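Local coordinates for protein 3,4-dihydroxybenzoate decarboxylase (PDB 5NY5) that probably decarboxylates 3,4-dihydroxybenzoate to catechol, and can run in reverse to carboxylate catechols at the para position, using a prenylated flavin cofactor, at residues A[363-371]-A[392-403]; A[215-223]-A[330-338]. All coordinates share one frame; numbering follows the deposited sequence.

Contact 1 (A[363-371]-A[392-403]); sequences KFLGILQVK and YSELKNIILVDE
Two bends in the Lys363 chain, at chi3 (75°) and chi4 (64°), curl its amine back to Tyr392 and Glu394. Lys363 NZ reaches Glu394 OE1 at 2.7 Å, a salt bridge made on the syn side of the carboxylate but somewhat out of its plane. The amine also lies at the edge of the Tyr392 ring and donates to its hydroxyl; the modelled spacing there is so short that its exact length is doubtful. The Glu394 chain, extended beyond CG, runs alongside Lys363 in the same direction.

Next along the chain, Phe364 O takes two backbone donors, Lys396 N at 2.7 Å and Asn397 N at 3.2 Å, at the point where the second segment leaves its type I turn. From there strands 365-370 and 397-401 run parallel at 19°. Gly366, Leu368 and Val370 turn their amides to this neighbour, as in the bond from Leu368 N to Ile399 O (2.9 Å), while Ile367 and Gln369 bond to strand 351-356 on the other side and Leu365 to His357 just beyond it. Over bare Gly366, Leu395 CD2 comes to 3.5 Å from Gly366 N and Ile398 CD1 to 4.1 Å from Gly366 CA. Leu368 CB meets Leu400 CD2 at 4.0 Å on that same face. On the other, Ile367 and Ile399 lie side by side, Ile367 CD1 4.1 Å from Ile399 CB.

The pair is the parallel core of a beta-alpha-beta unit, crossing over through helix 380-391 in the UbiD C-terminal domain. Chemically, the strands are joined by regular amide bonds and aliphatic packing, whereas at the loop end a carboxylate and a phenol share one lysine amine, which would probably favour its charged form.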
# COMPACT_ATOMS: atom_id res chain seq x y z
N LYS A 363 18.13 9.18 -21.24
CA LYS A 363 17.20 10.13 -20.63
C LYS A 363 16.29 9.52 -19.57
O LYS A 363 16.04 10.15 -18.55
CB LYS A 363 16.35 10.80 -21.72
CG LYS A 363 17.15 11.62 -22.73
CD LYS A 363 16.32 12.00 -23.95
CE LYS A 363 15.32 13.10 -23.64
NZ LYS A 363 15.99 14.37 -23.27
N PHE A 364 15.80 8.30 -19.79
CA PHE A 364 14.74 7.76 -18.94
C PHE A 364 15.26 7.06 -17.68
O PHE A 364 14.58 7.09 -16.65
CB PHE A 364 13.87 6.79 -19.73
CG PHE A 364 13.01 7.45 -20.77
CD1 PHE A 364 12.93 8.83 -20.85
CD2 PHE A 364 12.26 6.69 -21.65
CE1 PHE A 364 12.13 9.43 -21.81
CE2 PHE A 364 11.47 7.29 -22.61
CZ PHE A 364 11.40 8.66 -22.68
N LEU A 365 16.42 6.42 -17.74
CA LEU A 365 16.93 5.62 -16.64
C LEU A 365 18.24 6.20 -16.13
O LEU A 365 19.18 6.40 -16.91
CB LEU A 365 17.13 4.16 -17.06
CG LEU A 365 17.76 3.22 -16.04
CD1 LEU A 365 17.03 3.30 -14.71
CD2 LEU A 365 17.75 1.79 -16.56
N GLY A 366 18.30 6.46 -14.83
CA GLY A 366 19.50 6.99 -14.21
C GLY A 366 20.07 6.06 -13.16
O GLY A 366 19.35 5.59 -12.27
N ILE A 367 21.37 5.78 -13.25
CA ILE A 367 22.07 4.93 -12.31
C ILE A 367 23.01 5.81 -11.50
O ILE A 367 23.83 6.53 -12.07
CB ILE A 367 22.85 3.81 -13.03
CG1 ILE A 367 22.04 3.26 -14.21
CG2 ILE A 367 23.22 2.71 -12.06
CD1 ILE A 367 20.75 2.60 -13.82
N LEU A 368 22.89 5.75 -10.18
CA LEU A 368 23.67 6.59 -9.29
C LEU A 368 24.55 5.73 -8.40
O LEU A 368 24.05 4.80 -7.75
CB LEU A 368 22.77 7.49 -8.44
CG LEU A 368 22.44 8.87 -9.03
CD1 LEU A 368 21.67 8.76 -10.33
CD2 LEU A 368 21.66 9.70 -8.02
N GLN A 369 25.84 6.03 -8.38
CA GLN A 369 26.81 5.31 -7.57
C GLN A 369 27.22 6.22 -6.42
O GLN A 369 27.87 7.25 -6.63
CB GLN A 369 28.02 4.91 -8.40
CG GLN A 369 28.97 3.96 -7.70
CD GLN A 369 30.19 3.67 -8.53
OE1 GLN A 369 30.84 4.58 -9.04
NE2 GLN A 369 30.52 2.39 -8.68
N VAL A 370 26.83 5.85 -5.20
CA VAL A 370 27.12 6.64 -4.02
C VAL A 370 28.02 5.82 -3.10
O VAL A 370 28.15 4.61 -3.24
CB VAL A 370 25.84 7.08 -3.28
CG1 VAL A 370 24.96 7.91 -4.19
CG2 VAL A 370 25.09 5.86 -2.76
N LYS A 371 28.63 6.52 -2.15
CA LYS A 371 29.50 5.90 -1.16
C LYS A 371 29.12 6.43 0.21
O LYS A 371 29.34 7.60 0.52
CB LYS A 371 30.97 6.19 -1.46
CG LYS A 371 31.94 5.58 -0.46
CD LYS A 371 33.38 5.97 -0.78
CE LYS A 371 34.37 5.33 0.18
NZ LYS A 371 35.75 5.85 -0.02
N TYR A 392 16.64 16.48 -13.82
CA TYR A 392 16.29 16.01 -15.16
C TYR A 392 14.88 15.44 -15.10
O TYR A 392 14.69 14.25 -14.81
CB TYR A 392 17.31 14.99 -15.66
CG TYR A 392 17.36 14.86 -17.16
CD1 TYR A 392 18.12 15.75 -17.92
CD2 TYR A 392 16.66 13.86 -17.82
CE1 TYR A 392 18.17 15.64 -19.30
CE2 TYR A 392 16.71 13.74 -19.20
CZ TYR A 392 17.46 14.63 -19.93
OH TYR A 392 17.51 14.52 -21.30
N SER A 393 13.89 16.28 -15.39
CA SER A 393 12.50 15.89 -15.19
C SER A 393 12.05 14.80 -16.15
O SER A 393 11.02 14.16 -15.90
CB SER A 393 11.58 17.11 -15.33
OG SER A 393 11.67 17.68 -16.62
N GLU A 394 12.78 14.56 -17.23
CA GLU A 394 12.42 13.49 -18.16
C GLU A 394 12.92 12.13 -17.70
O GLU A 394 12.66 11.13 -18.38
CB GLU A 394 12.94 13.81 -19.56
CG GLU A 394 12.15 14.92 -20.24
CD GLU A 394 12.87 15.51 -21.43
OE1 GLU A 394 14.09 15.28 -21.57
OE2 GLU A 394 12.22 16.23 -22.22
N LEU A 395 13.62 12.06 -16.58
CA LEU A 395 13.95 10.77 -15.98
C LEU A 395 12.69 10.08 -15.49
O LEU A 395 11.73 10.72 -15.06
CB LEU A 395 14.92 10.96 -14.82
CG LEU A 395 16.40 11.05 -15.15
CD1 LEU A 395 17.16 11.65 -13.99
CD2 LEU A 395 16.93 9.66 -15.48
N LYS A 396 12.70 8.75 -15.54
CA LYS A 396 11.59 7.94 -15.06
C LYS A 396 11.96 7.11 -13.84
O LYS A 396 11.25 7.13 -12.84
CB LYS A 396 11.07 7.03 -16.18
CG LYS A 396 9.83 6.25 -15.80
CD LYS A 396 9.29 5.50 -16.99
CE LYS A 396 8.08 4.66 -16.64
NZ LYS A 396 7.65 3.83 -17.79
N ASN A 397 13.07 6.38 -13.90
CA ASN A 397 13.47 5.51 -12.80
C ASN A 397 14.91 5.82 -12.39
O ASN A 397 15.73 6.25 -13.20
CB ASN A 397 13.34 4.04 -13.19
CG ASN A 397 11.91 3.63 -13.44
OD1 ASN A 397 11.00 4.07 -12.75
ND2 ASN A 397 11.70 2.79 -14.44
N ILE A 398 15.19 5.59 -11.11
CA ILE A 398 16.52 5.75 -10.54
C ILE A 398 16.89 4.44 -9.85
O ILE A 398 16.06 3.83 -9.17
CB ILE A 398 16.58 6.92 -9.54
CG1 ILE A 398 16.21 8.24 -10.23
CG2 ILE A 398 17.95 7.01 -8.91
CD1 ILE A 398 17.15 8.63 -11.33
N ILE A 399 18.13 4.02 -10.03
CA ILE A 399 18.69 2.90 -9.28
C ILE A 399 19.91 3.40 -8.52
O ILE A 399 20.80 4.01 -9.11
CB ILE A 399 19.05 1.72 -10.21
CG1 ILE A 399 17.79 1.17 -10.87
CG2 ILE A 399 19.75 0.63 -9.42
CD1 ILE A 399 18.04 0.08 -11.87
N LEU A 400 19.92 3.16 -7.22
CA LEU A 400 21.02 3.54 -6.35
C LEU A 400 21.87 2.31 -6.03
O LEU A 400 21.34 1.29 -5.58
CB LEU A 400 20.49 4.15 -5.05
CG LEU A 400 19.53 5.33 -5.15
CD1 LEU A 400 18.76 5.50 -3.86
CD2 LEU A 400 20.29 6.60 -5.47
N VAL A 401 23.18 2.41 -6.25
CA VAL A 401 24.11 1.33 -5.94
C VAL A 401 25.32 1.93 -5.23
O VAL A 401 25.55 3.14 -5.24
CB VAL A 401 24.55 0.56 -7.19
CG1 VAL A 401 23.36 -0.09 -7.87
CG2 VAL A 401 25.26 1.48 -8.16
N ASP A 402 26.11 1.05 -4.61
CA ASP A 402 27.29 1.45 -3.86
C ASP A 402 28.51 1.52 -4.78
O ASP A 402 28.45 1.22 -5.98
CB ASP A 402 27.54 0.50 -2.70
CG ASP A 402 26.43 0.52 -1.68
OD1 ASP A 402 26.26 1.56 -1.01
OD2 ASP A 402 25.73 -0.50 -1.54
N GLU A 403 29.65 1.92 -4.21
CA GLU A 403 30.85 2.15 -4.99
C GLU A 403 31.51 0.87 -5.49
O GLU A 403 32.39 0.94 -6.35
CB GLU A 403 31.86 2.97 -4.18
CG GLU A 403 32.46 2.25 -2.99
CD GLU A 403 31.57 2.27 -1.76
OE1 GLU A 403 30.34 2.38 -1.92
OE2 GLU A 403 32.10 2.18 -0.63

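Contact 2 (A[215-223]-A[330-338]); sequences AIYIGACFE and LAGLPTEAS
Leu330 on helix 330-338 and Phe222 at the end of the turn after helix 215-219 have the most surface buried by this contact. Leu330 reaches out with CD2, which packs 4.0 Å from Ile218 CG1, the two side chains crossing at about a right angle. Leu330 CB lies 4.1 Å from Cys221 SG. Leu330 O is 3.4 Å from Cys221 CB. One turn on, the Phe222 ring lies across Pro334 in a CH-pi contact: Pro334 CA is 4.0 Å from the ring centroid, 24° off the normal. Ala337 CB touches the ring edge at Phe222 CE2 (3.5 Å), with Ile218 O also in the ring plane. Cys221 sits between Leu330 and Phe222, its CB 3.7 Å from Pro334 CG.

Pro334 has no N-H to give to Leu330 O, and the helix kinks there. A water takes the carbonyl instead, donating to Leu330 O at 2.8 Å and also to Ile218 O. Helix 93-101 adds Val97 and Val101 around Phe222. Phe222 and Glu223 belong to the prenylated FMN site; a proline-kinked helix of the C-terminal domain thus backs the turn that carries Phe222 and leads into Glu223, in the Rift-related domain, of an FMN-binding clan, of a UbiD-family decarboxylase.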
# COMPACT_ATOMS: atom_id res chain seq x y z
N ALA A 215 33.59 16.79 -31.12
CA ALA A 215 33.57 17.73 -30.02
C ALA A 215 32.46 18.76 -30.18
O ALA A 215 31.85 19.19 -29.20
CB ALA A 215 34.93 18.43 -29.90
N ILE A 216 32.17 19.15 -31.42
CA ILE A 216 31.10 20.12 -31.66
C ILE A 216 29.74 19.48 -31.39
O ILE A 216 28.91 20.03 -30.65
CB ILE A 216 31.18 20.68 -33.09
CG1 ILE A 216 32.49 21.44 -33.29
CG2 ILE A 216 29.99 21.57 -33.37
CD1 ILE A 216 32.61 22.12 -34.63
N TYR A 217 29.49 18.31 -31.98
CA TYR A 217 28.22 17.62 -31.77
C TYR A 217 27.97 17.35 -30.29
O TYR A 217 26.84 17.52 -29.81
CB TYR A 217 28.20 16.32 -32.56
CG TYR A 217 27.71 16.44 -33.99
CD1 TYR A 217 26.52 17.08 -34.28
CD2 TYR A 217 28.43 15.90 -35.04
CE1 TYR A 217 26.06 17.19 -35.58
CE2 TYR A 217 27.99 16.00 -36.34
CZ TYR A 217 26.80 16.65 -36.61
OH TYR A 217 26.36 16.75 -37.90
N ILE A 218 29.00 16.95 -29.56
CA ILE A 218 28.83 16.57 -28.16
C ILE A 218 28.64 17.81 -27.30
O ILE A 218 27.73 17.87 -26.47
CB ILE A 218 30.03 15.74 -27.69
CG1 ILE A 218 30.07 14.39 -28.42
CG2 ILE A 218 29.98 15.53 -26.18
CD1 ILE A 218 31.33 13.60 -28.17
N GLY A 219 29.49 18.82 -27.49
CA GLY A 219 29.40 20.02 -26.68
C GLY A 219 28.13 20.82 -26.91
O GLY A 219 27.65 21.51 -26.01
N ALA A 220 27.56 20.73 -28.12
CA ALA A 220 26.38 21.51 -28.45
C ALA A 220 25.16 21.09 -27.64
O ALA A 220 24.18 21.85 -27.57
CB ALA A 220 26.07 21.40 -29.94
N CYS A 221 25.18 19.90 -27.04
CA CYS A 221 24.03 19.40 -26.30
C CYS A 221 23.99 19.88 -24.86
O CYS A 221 22.99 19.62 -24.17
CB CYS A 221 24.02 17.87 -26.33
SG CYS A 221 23.88 17.17 -27.98
N PHE A 222 25.02 20.57 -24.39
CA PHE A 222 25.05 21.07 -23.02
C PHE A 222 24.46 22.48 -22.95
O PHE A 222 24.30 23.17 -23.96
CB PHE A 222 26.48 21.08 -22.49
CG PHE A 222 27.02 19.71 -22.19
CD1 PHE A 222 27.37 18.86 -23.22
CD2 PHE A 222 27.19 19.29 -20.89
CE1 PHE A 222 27.87 17.60 -22.95
CE2 PHE A 222 27.69 18.04 -20.61
CZ PHE A 222 28.03 17.19 -21.65
N GLU A 223 24.12 22.89 -21.73
CA GLU A 223 23.61 24.24 -21.51
C GLU A 223 24.75 25.24 -21.55
O GLU A 223 25.75 25.09 -20.84
CB GLU A 223 22.88 24.32 -20.17
CG GLU A 223 21.39 24.00 -20.25
CD GLU A 223 20.62 25.02 -21.06
OE1 GLU A 223 21.06 26.19 -21.13
OE2 GLU A 223 19.57 24.66 -21.64
N LEU A 330 24.94 11.45 -27.07
CA LEU A 330 24.66 12.88 -27.21
C LEU A 330 23.72 13.39 -26.12
O LEU A 330 23.85 14.52 -25.66
CB LEU A 330 24.10 13.17 -28.60
CG LEU A 330 25.04 12.85 -29.76
CD1 LEU A 330 24.40 13.14 -31.10
CD2 LEU A 330 26.35 13.61 -29.61
N ALA A 331 22.77 12.55 -25.69
CA ALA A 331 21.81 12.97 -24.68
C ALA A 331 22.25 12.63 -23.26
O ALA A 331 21.96 13.39 -22.33
CB ALA A 331 20.44 12.35 -24.95
N GLY A 332 22.95 11.51 -23.08
CA GLY A 332 23.28 11.05 -21.74
C GLY A 332 24.39 11.83 -21.07
O GLY A 332 24.36 12.03 -19.86
N LEU A 333 25.39 12.26 -21.84
CA LEU A 333 26.47 13.06 -21.26
C LEU A 333 25.97 14.36 -20.65
O LEU A 333 26.39 14.68 -19.52
CB LEU A 333 27.56 13.30 -22.31
CG LEU A 333 28.40 12.09 -22.67
CD1 LEU A 333 29.40 12.42 -23.76
CD2 LEU A 333 29.12 11.56 -21.44
N PRO A 334 25.08 15.13 -21.29
CA PRO A 334 24.49 16.27 -20.57
C PRO A 334 23.70 15.86 -19.35
O PRO A 334 23.75 16.54 -18.32
CB PRO A 334 23.60 16.93 -21.64
CG PRO A 334 24.16 16.49 -22.93
CD PRO A 334 24.67 15.11 -22.70
N THR A 335 22.96 14.75 -19.44
CA THR A 335 22.16 14.29 -18.31
C THR A 335 23.05 14.00 -17.11
O THR A 335 22.79 14.49 -16.00
CB THR A 335 21.37 13.04 -18.70
OG1 THR A 335 20.60 13.32 -19.87
CG2 THR A 335 20.45 12.62 -17.58
N GLU A 336 24.10 13.21 -17.30
CA GLU A 336 24.99 12.87 -16.20
C GLU A 336 25.68 14.10 -15.63
O GLU A 336 25.82 14.23 -14.41
CB GLU A 336 26.03 11.85 -16.67
CG GLU A 336 25.44 10.58 -17.23
CD GLU A 336 26.46 9.75 -17.97
OE1 GLU A 336 27.66 10.08 -17.90
OE2 GLU A 336 26.06 8.77 -18.63
N ALA A 337 26.10 15.02 -16.50
CA ALA A 337 26.86 16.18 -16.04
C ALA A 337 26.02 17.05 -15.12
O ALA A 337 26.47 17.45 -14.04
CB ALA A 337 27.36 16.98 -17.24
N SER A 338 24.79 17.37 -15.53
CA SER A 338 23.94 18.22 -14.71
C SER A 338 23.52 17.53 -13.42
O SER A 338 23.44 18.17 -12.36
CB SER A 338 22.71 18.66 -15.51
OG SER A 338 22.00 17.54 -16.01
O HOH W 1 26.63 15.09 -25.65

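How the contacts relate
Helix 324-346 ties the two contacts together, their centres about 17 Å apart. Residues 330-338 meet 215-223 in contact 2 through Leu330, Leu333, Pro334 and Ala337, while Ala331 and Thr335 of that helix face contact 1. There Thr335 OG1 packs 3.4 Å from Tyr392 CZ, and Ala331 CB sits 4.0 Å from Lys363 CG, so the Lys363-Tyr392-Glu394 cluster rests on the helix. Both segments of contact 2 precede both of contact 1 in the sequence. Contact 2 includes cofactor-site residues Phe222 and Glu223; contact 1 stays farther off, the side chain of Tyr392 being about 9 Å from that of Glu223. The flavin is absent from this chain.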